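PDB 5BSZ: N-methyltransferase, which probably transfers a methyl group from S-adenosylmethionine to the nitrogen of a sugar, the trideoxysugar of kedarcidin. Local coordinates for residues L52-G57 with F100-G105; D71-E76 with R106-V111. All blocks are in the same frame, centred on the assembly; numbering follows the deposited sequence.

Contact 1: residues L52-G57 with F100-G105; sequences LDVACG and FDFDLG. With SAH (S-adenosyl-L-homocysteine), chain B.
Leu52 and Val54 on strand 50-54 face the loop 100-105 at long range, the CA atoms of Leu52 and Leu104 lying 10.1 Å apart and those of Val54 and Phe100 9.9 Å, a spacing bridged by side chains and not by backbone bonds. The ring of Phe102 reaches into the space between the two backbones. Its CG stands between the backbone N and the carbonyl carbon (chi1 68°), which directs the far end of the ring at the strand. There CE2 of Phe102 meets CD2 of Leu52 at 3.9 Å and CZ of Phe102 meets CG2 of Val54 at 4.0 Å, both methyls approaching the ring obliquely. Leu52 also reaches Leu104 tip to tip, with its CD1 3.8 Å from CD1 of Leu104. CD2 of Leu52 sits between Phe102 and Leu104, within van der Waals distance of both, and CD1 touches Leu104 alone of the two. This is the Rossmann-like core of class I methyltransferases, in which the first central strand runs into the glycine-containing turn that holds the cofactor. Here that turn is Ala55-Gly57: the amino N of S-adenosyl-L-homocysteine donates to the backbone O of Ala55 at 2.8 Å, and Gly57, at positive phi, lies where a CB would collide with the ligand. At the start of the loop, CE2 of Phe100 lies 3.5 Å from the adenine N6, which approaches the ring obliquely. Arg136 forms salt bridges with Asp101 and Asp103 and a hydrogen bond with the carbonyl of Phe102. His137 stacks on the Phe102 ring and is hydrogen-bonded to the backbone N of Leu104.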
loop_
_atom_site.group_PDB
_atom_site.type_symbol
_atom_site.label_atom_id
_atom_site.label_comp_id
_atom_site.label_asym_id
_atom_site.label_seq_id
_atom_site.Cartn_x
_atom_site.Cartn_y
_atom_site.Cartn_z
ATOM N N LEU A 52 38.294 -9.467 -11.484
ATOM C CA LEU A 52 36.917 -9.146 -11.825
ATOM C C LEU A 52 35.909 -9.509 -10.713
ATOM O O LEU A 52 35.935 -10.624 -10.213
ATOM C CB LEU A 52 36.558 -9.894 -13.092
ATOM C CG LEU A 52 35.076 -9.859 -13.472
ATOM C CD1 LEU A 52 34.680 -8.506 -14.030
ATOM C CD2 LEU A 52 34.615 -10.928 -14.417
ATOM N N ASP A 53 35.122 -8.529 -10.269
ATOM C CA ASP A 53 34.063 -8.726 -9.264
ATOM C C ASP A 53 32.693 -8.736 -9.951
ATOM O O ASP A 53 32.219 -7.742 -10.535
ATOM C CB ASP A 53 34.160 -7.685 -8.152
ATOM C CG ASP A 53 33.149 -7.904 -7.008
ATOM O OD1 ASP A 53 32.736 -9.076 -6.816
ATOM O OD2 ASP A 53 32.801 -6.901 -6.325
ATOM N N VAL A 54 32.063 -9.908 -9.903
ATOM C CA VAL A 54 30.816 -10.211 -10.602
ATOM C C VAL A 54 29.620 -10.002 -9.657
ATOM O O VAL A 54 29.588 -10.558 -8.566
ATOM C CB VAL A 54 30.812 -11.649 -11.138
ATOM C CG1 VAL A 54 29.500 -11.974 -11.817
ATOM C CG2 VAL A 54 31.995 -11.855 -12.081
ATOM N N ALA A 55 28.668 -9.178 -10.114
ATOM C CA ALA A 55 27.566 -8.622 -9.305
ATOM C C ALA A 55 28.084 -7.745 -8.199
ATOM O O ALA A 55 27.744 -7.938 -7.042
ATOM C CB ALA A 55 26.611 -9.704 -8.785
ATOM N N CYS A 56 28.861 -6.742 -8.613
ATOM C CA CYS A 56 29.651 -5.934 -7.728
ATOM C C CYS A 56 28.837 -4.848 -6.962
ATOM O O CYS A 56 29.371 -4.196 -6.094
ATOM C CB CYS A 56 30.809 -5.340 -8.518
ATOM S SG CYS A 56 30.291 -4.136 -9.779
ATOM N N GLY A 57 27.565 -4.656 -7.241
ATOM C CA GLY A 57 26.765 -3.651 -6.471
ATOM C C GLY A 57 27.379 -2.260 -6.629
ATOM O O GLY A 57 27.755 -1.869 -7.741
ATOM N N PHE A 100 25.050 -14.738 -15.418
ATOM C CA PHE A 100 24.766 -16.088 -15.867
ATOM C C PHE A 100 25.332 -16.425 -17.227
ATOM O O PHE A 100 25.481 -17.604 -17.541
ATOM C CB PHE A 100 23.261 -16.395 -15.826
ATOM C CG PHE A 100 22.743 -16.294 -14.444
ATOM C CD1 PHE A 100 23.280 -17.107 -13.466
ATOM C CD2 PHE A 100 21.861 -15.302 -14.098
ATOM C CE1 PHE A 100 22.892 -16.949 -12.168
ATOM C CE2 PHE A 100 21.464 -15.155 -12.784
ATOM C CZ PHE A 100 21.978 -15.979 -11.837
ATOM N N ASP A 101 25.571 -15.407 -18.040
ATOM C CA ASP A 101 26.158 -15.629 -19.355
ATOM C C ASP A 101 26.693 -14.284 -19.866
ATOM O O ASP A 101 25.915 -13.389 -20.256
ATOM C CB ASP A 101 25.095 -16.226 -20.268
ATOM C CG ASP A 101 25.657 -16.566 -21.651
ATOM O OD1 ASP A 101 25.107 -16.101 -22.655
ATOM O OD2 ASP A 101 26.749 -17.142 -21.684
ATOM N N PHE A 102 27.977 -14.055 -19.633
ATOM C CA PHE A 102 28.635 -12.812 -20.030
ATOM C C PHE A 102 30.020 -13.230 -20.607
ATOM O O PHE A 102 30.516 -14.344 -20.373
ATOM C CB PHE A 102 28.782 -11.825 -18.851
ATOM C CG PHE A 102 29.732 -12.276 -17.776
ATOM C CD1 PHE A 102 29.312 -13.081 -16.727
ATOM C CD2 PHE A 102 31.071 -11.886 -17.805
ATOM C CE1 PHE A 102 30.202 -13.543 -15.770
ATOM C CE2 PHE A 102 31.957 -12.334 -16.851
ATOM C CZ PHE A 102 31.528 -13.159 -15.818
ATOM N N ASP A 103 30.629 -12.321 -21.346
ATOM C CA ASP A 103 31.955 -12.557 -21.954
ATOM C C ASP A 103 32.529 -11.178 -22.228
ATOM O O ASP A 103 31.959 -10.377 -22.945
ATOM C CB ASP A 103 31.789 -13.363 -23.242
ATOM C CG ASP A 103 31.721 -14.846 -22.964
ATOM O OD1 ASP A 103 32.753 -15.400 -22.514
ATOM O OD2 ASP A 103 30.631 -15.449 -23.156
ATOM N N LEU A 104 33.648 -10.911 -21.594
ATOM C CA LEU A 104 34.282 -9.618 -21.604
ATOM C C LEU A 104 35.480 -9.650 -22.599
ATOM O O LEU A 104 36.098 -8.639 -22.758
ATOM C CB LEU A 104 34.844 -9.359 -20.207
ATOM C CG LEU A 104 33.805 -9.330 -19.086
ATOM C CD1 LEU A 104 34.443 -8.809 -17.815
ATOM C CD2 LEU A 104 32.619 -8.434 -19.422
ATOM N N GLY A 105 35.840 -10.798 -23.176
ATOM C CA GLY A 105 36.933 -10.867 -24.154
ATOM C C GLY A 105 38.320 -10.744 -23.546
ATOM O O GLY A 105 39.229 -10.359 -24.239
HETATM N N SAH B . 28.564 -8.338 -4.384
HETATM C CA SAH B . 27.854 -7.089 -3.916
HETATM C CB SAH B . 26.373 -6.998 -4.344
HETATM C CG SAH B . 25.244 -7.261 -3.379
HETATM S SD SAH B . 23.588 -7.094 -3.953
HETATM C C SAH B . 28.157 -7.001 -2.450
HETATM O O SAH B . 28.687 -7.893 -1.800
HETATM O OXT SAH B . 28.014 -5.950 -1.903
HETATM C "C5'" SAH B . 23.410 -8.249 -5.287
HETATM C "C4'" SAH B . 23.739 -7.552 -6.621
HETATM O "O4'" SAH B . 23.666 -8.490 -7.711
HETATM C "C3'" SAH B . 22.737 -6.464 -6.991
HETATM O "O3'" SAH B . 23.471 -5.255 -7.167
HETATM C "C2'" SAH B . 22.097 -6.851 -8.315
HETATM O "O2'" SAH B . 21.896 -5.717 -9.196
HETATM C "C1'" SAH B . 23.087 -7.857 -8.842
HETATM N N9 SAH B . 22.525 -8.881 -9.743
HETATM C C8 SAH B . 21.342 -9.551 -9.611
HETATM N N7 SAH B . 21.162 -10.395 -10.652
HETATM C C5 SAH B . 22.232 -10.226 -11.471
HETATM C C6 SAH B . 22.649 -10.800 -12.747
HETATM N N6 SAH B . 21.822 -11.718 -13.280
HETATM N N1 SAH B . 23.835 -10.392 -13.254
HETATM C C2 SAH B . 24.591 -9.451 -12.680
HETATM N N3 SAH B . 24.288 -8.873 -11.505
HETATM C C4 SAH B . 23.143 -9.227 -10.874
#

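Contact 2: residues D71-E76 with R106-V111; sequences DAAGVE and RVFDAV. With SAH (S-adenosyl-L-homocysteine), chain B.
Asp71 and Arg106 form an end-on, two-pronged salt bridge in the Rossmann-like methyltransferase fold, where strand 71-76 begins and the loop 106-109 leads into strand 110-113, the two strands lying either side of strand 50-54. Arg106 NH1 donates to Asp71 OD1 at 3.0 Å with an N-H...O angle of 169°, on the syn side of the carboxylate. Arg106 NH2 donates to Asp71 OD2 at 2.9 Å, but meets it from above the carboxylate plane, since the carboxylate and guanidinium planes are turned 34° apart. Deeper in, the CB of Ala73 meets the Phe108 ring obliquely, 4.0 Å from its CE2. In the second shell, the guanidinium is held by the backbone of the next residue: NE and NH2 of Arg106 both donate to the carbonyl O of Val107, and the bend at chi3 (-65°) folds the group back over Phe108. CE2 of Phe108 sits 3.4 Å above the guanidinium plane, over its centre, so the aromatic ring backs one face while the edge is engaged by Asp71 and Val107. A leucine in place of Arg106 would probably leave the Asp71 carboxylate without its charged mate and the Val107 carbonyl without these two donors. Ser50 and Leu52 of the intervening strand 50-54 also touch Phe108, and Asp109 anchors the loop through bonds to Ser50 and to the backbone N of Arg49. Further along the 71-76 segment, Glu76 grips the ribose of S-adenosyl-L-homocysteine, its OE1 accepting from O3' at 2.8 Å and its OE2 from O2' at 2.6 Å.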
loop_
_atom_site.group_PDB
_atom_site.type_symbol
_atom_site.label_atom_id
_atom_site.label_comp_id
_atom_site.label_asym_id
_atom_site.label_seq_id
_atom_site.Cartn_x
_atom_site.Cartn_y
_atom_site.Cartn_z
ATOM N N ASP A 71 44.480 -3.727 -11.890
ATOM C CA ASP A 71 43.828 -3.900 -13.216
ATOM C C ASP A 71 42.506 -4.665 -12.916
ATOM O O ASP A 71 42.451 -5.897 -12.919
ATOM C CB ASP A 71 44.785 -4.649 -14.150
ATOM C CG ASP A 71 44.163 -5.143 -15.447
ATOM O OD1 ASP A 71 43.157 -4.574 -15.916
ATOM O OD2 ASP A 71 44.682 -6.149 -16.019
ATOM N N ALA A 72 41.448 -3.901 -12.654
ATOM C CA ALA A 72 40.206 -4.479 -12.099
ATOM C C ALA A 72 39.009 -4.136 -12.969
ATOM O O ALA A 72 39.039 -3.166 -13.769
ATOM C CB ALA A 72 39.980 -3.955 -10.684
ATOM N N ALA A 73 37.929 -4.897 -12.776
ATOM C CA ALA A 73 36.663 -4.610 -13.443
ATOM C C ALA A 73 35.502 -5.137 -12.621
ATOM O O ALA A 73 35.683 -5.989 -11.731
ATOM C CB ALA A 73 36.574 -5.207 -14.844
ATOM N N GLY A 74 34.324 -4.626 -12.958
ATOM C CA GLY A 74 33.078 -5.157 -12.365
ATOM C C GLY A 74 32.080 -5.603 -13.407
ATOM O O GLY A 74 32.144 -5.171 -14.572
ATOM N N VAL A 75 31.121 -6.435 -12.988
ATOM C CA VAL A 75 29.968 -6.787 -13.802
ATOM C C VAL A 75 28.762 -6.530 -12.912
ATOM O O VAL A 75 28.776 -6.927 -11.721
ATOM C CB VAL A 75 30.007 -8.262 -14.229
ATOM C CG1 VAL A 75 28.636 -8.797 -14.584
ATOM C CG2 VAL A 75 30.950 -8.439 -15.416
ATOM N N GLU A 76 27.774 -5.821 -13.456
ATOM C CA GLU A 76 26.533 -5.502 -12.691
ATOM C C GLU A 76 25.372 -5.398 -13.690
ATOM O O GLU A 76 25.499 -4.691 -14.697
ATOM C CB GLU A 76 26.762 -4.169 -12.008
ATOM C CG GLU A 76 26.013 -3.765 -10.766
ATOM C CD GLU A 76 25.095 -4.764 -10.113
ATOM O OE1 GLU A 76 25.468 -5.305 -9.074
ATOM O OE2 GLU A 76 23.967 -4.900 -10.621
ATOM N N ARG A 106 38.477 -11.010 -22.244
ATOM C CA ARG A 106 39.765 -11.043 -21.546
ATOM C C ARG A 106 39.647 -11.946 -20.343
ATOM O O ARG A 106 38.527 -12.341 -19.924
ATOM C CB ARG A 106 40.215 -9.650 -21.068
ATOM C CG ARG A 106 39.251 -9.073 -19.993
ATOM C CD ARG A 106 39.923 -7.925 -19.247
ATOM N NE ARG A 106 41.069 -8.377 -18.484
ATOM C CZ ARG A 106 41.836 -7.582 -17.772
ATOM N NH1 ARG A 106 41.649 -6.273 -17.817
ATOM N NH2 ARG A 106 42.865 -8.116 -17.128
ATOM N N VAL A 107 40.807 -12.254 -19.776
ATOM C CA VAL A 107 40.925 -12.939 -18.521
ATOM C C VAL A 107 41.537 -12.036 -17.464
ATOM O O VAL A 107 42.026 -10.935 -17.746
ATOM C CB VAL A 107 41.665 -14.285 -18.672
ATOM C CG1 VAL A 107 40.918 -15.143 -19.701
ATOM C CG2 VAL A 107 43.125 -14.074 -19.082
ATOM N N PHE A 108 41.482 -12.543 -16.237
ATOM C CA PHE A 108 41.904 -11.852 -15.042
ATOM C C PHE A 108 42.599 -12.894 -14.178
ATOM O O PHE A 108 42.259 -14.059 -14.277
ATOM C CB PHE A 108 40.698 -11.317 -14.263
ATOM C CG PHE A 108 39.881 -10.312 -15.006
ATOM C CD1 PHE A 108 38.910 -10.722 -15.883
ATOM C CD2 PHE A 108 40.027 -8.973 -14.778
ATOM C CE1 PHE A 108 38.117 -9.810 -16.557
ATOM C CE2 PHE A 108 39.282 -8.058 -15.487
ATOM C CZ PHE A 108 38.329 -8.447 -16.366
ATOM N N ASP A 109 43.533 -12.487 -13.307
ATOM C CA ASP A 109 44.161 -13.428 -12.376
ATOM C C ASP A 109 43.162 -14.037 -11.364
ATOM O O ASP A 109 43.325 -15.159 -10.936
ATOM C CB ASP A 109 45.251 -12.724 -11.570
ATOM C CG ASP A 109 46.419 -12.246 -12.485
ATOM O OD1 ASP A 109 46.678 -13.001 -13.416
ATOM O OD2 ASP A 109 46.957 -11.131 -12.339
ATOM N N ALA A 110 42.148 -13.264 -11.002
ATOM C CA ALA A 110 41.088 -13.707 -10.050
ATOM C C ALA A 110 39.700 -13.221 -10.479
ATOM O O ALA A 110 39.534 -12.122 -11.053
ATOM C CB ALA A 110 41.373 -13.142 -8.683
ATOM N N VAL A 111 38.699 -14.045 -10.195
ATOM C CA VAL A 111 37.288 -13.645 -10.360
ATOM C C VAL A 111 36.569 -13.913 -9.013
ATOM O O VAL A 111 36.679 -15.006 -8.405
ATOM C CB VAL A 111 36.628 -14.398 -11.531
ATOM C CG1 VAL A 111 35.137 -14.082 -11.659
ATOM C CG2 VAL A 111 37.289 -14.093 -12.891
HETATM N N SAH B . 28.564 -8.338 -4.384
HETATM C CA SAH B . 27.854 -7.089 -3.916
HETATM C CB SAH B . 26.373 -6.998 -4.344
HETATM C CG SAH B . 25.244 -7.261 -3.379
HETATM S SD SAH B . 23.588 -7.094 -3.953
HETATM C C SAH B . 28.157 -7.001 -2.450
HETATM O O SAH B . 28.687 -7.893 -1.800
HETATM O OXT SAH B . 28.014 -5.950 -1.903
HETATM C "C5'" SAH B . 23.410 -8.249 -5.287
HETATM C "C4'" SAH B . 23.739 -7.552 -6.621
HETATM O "O4'" SAH B . 23.666 -8.490 -7.711
HETATM C "C3'" SAH B . 22.737 -6.464 -6.991
HETATM O "O3'" SAH B . 23.471 -5.255 -7.167
HETATM C "C2'" SAH B . 22.097 -6.851 -8.315
HETATM O "O2'" SAH B . 21.896 -5.717 -9.196
HETATM C "C1'" SAH B . 23.087 -7.857 -8.842
HETATM N N9 SAH B . 22.525 -8.881 -9.743
HETATM C C8 SAH B . 21.342 -9.551 -9.611
HETATM N N7 SAH B . 21.162 -10.395 -10.652
HETATM C C5 SAH B . 22.232 -10.226 -11.471
HETATM C C6 SAH B . 22.649 -10.800 -12.747
HETATM N N6 SAH B . 21.822 -11.718 -13.280
HETATM N N1 SAH B . 23.835 -10.392 -13.254
HETATM C C2 SAH B . 24.591 -9.451 -12.680
HETATM N N3 SAH B . 24.288 -8.873 -11.505
HETATM C C4 SAH B . 23.143 -9.227 -10.874
#

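In the fold
Contacts 1 and 2 have centres about 7 Å apart and share one sheet, in which strand 50-54 lies between strands 71-76 and 110-113. Their segments alternate along the chain, and the loop of contact 1 runs directly into that of contact 2. Near their apolar parts, Leu52 CD1 packs 3.6 Å from Ala73 O, and the backbone is probably joined by Leu52 N to Ala110 O at 3.0 Å. At the ligand end, Gly57 N lies 2.9 Å from Glu76 OE1, a probable hydrogen bond linking the turn beside the amino-acid part of S-adenosyl-L-homocysteine to the carboxylate on its ribose. Asp98, Met99, Thr115 and Gly16 supply further bonds to the ligand.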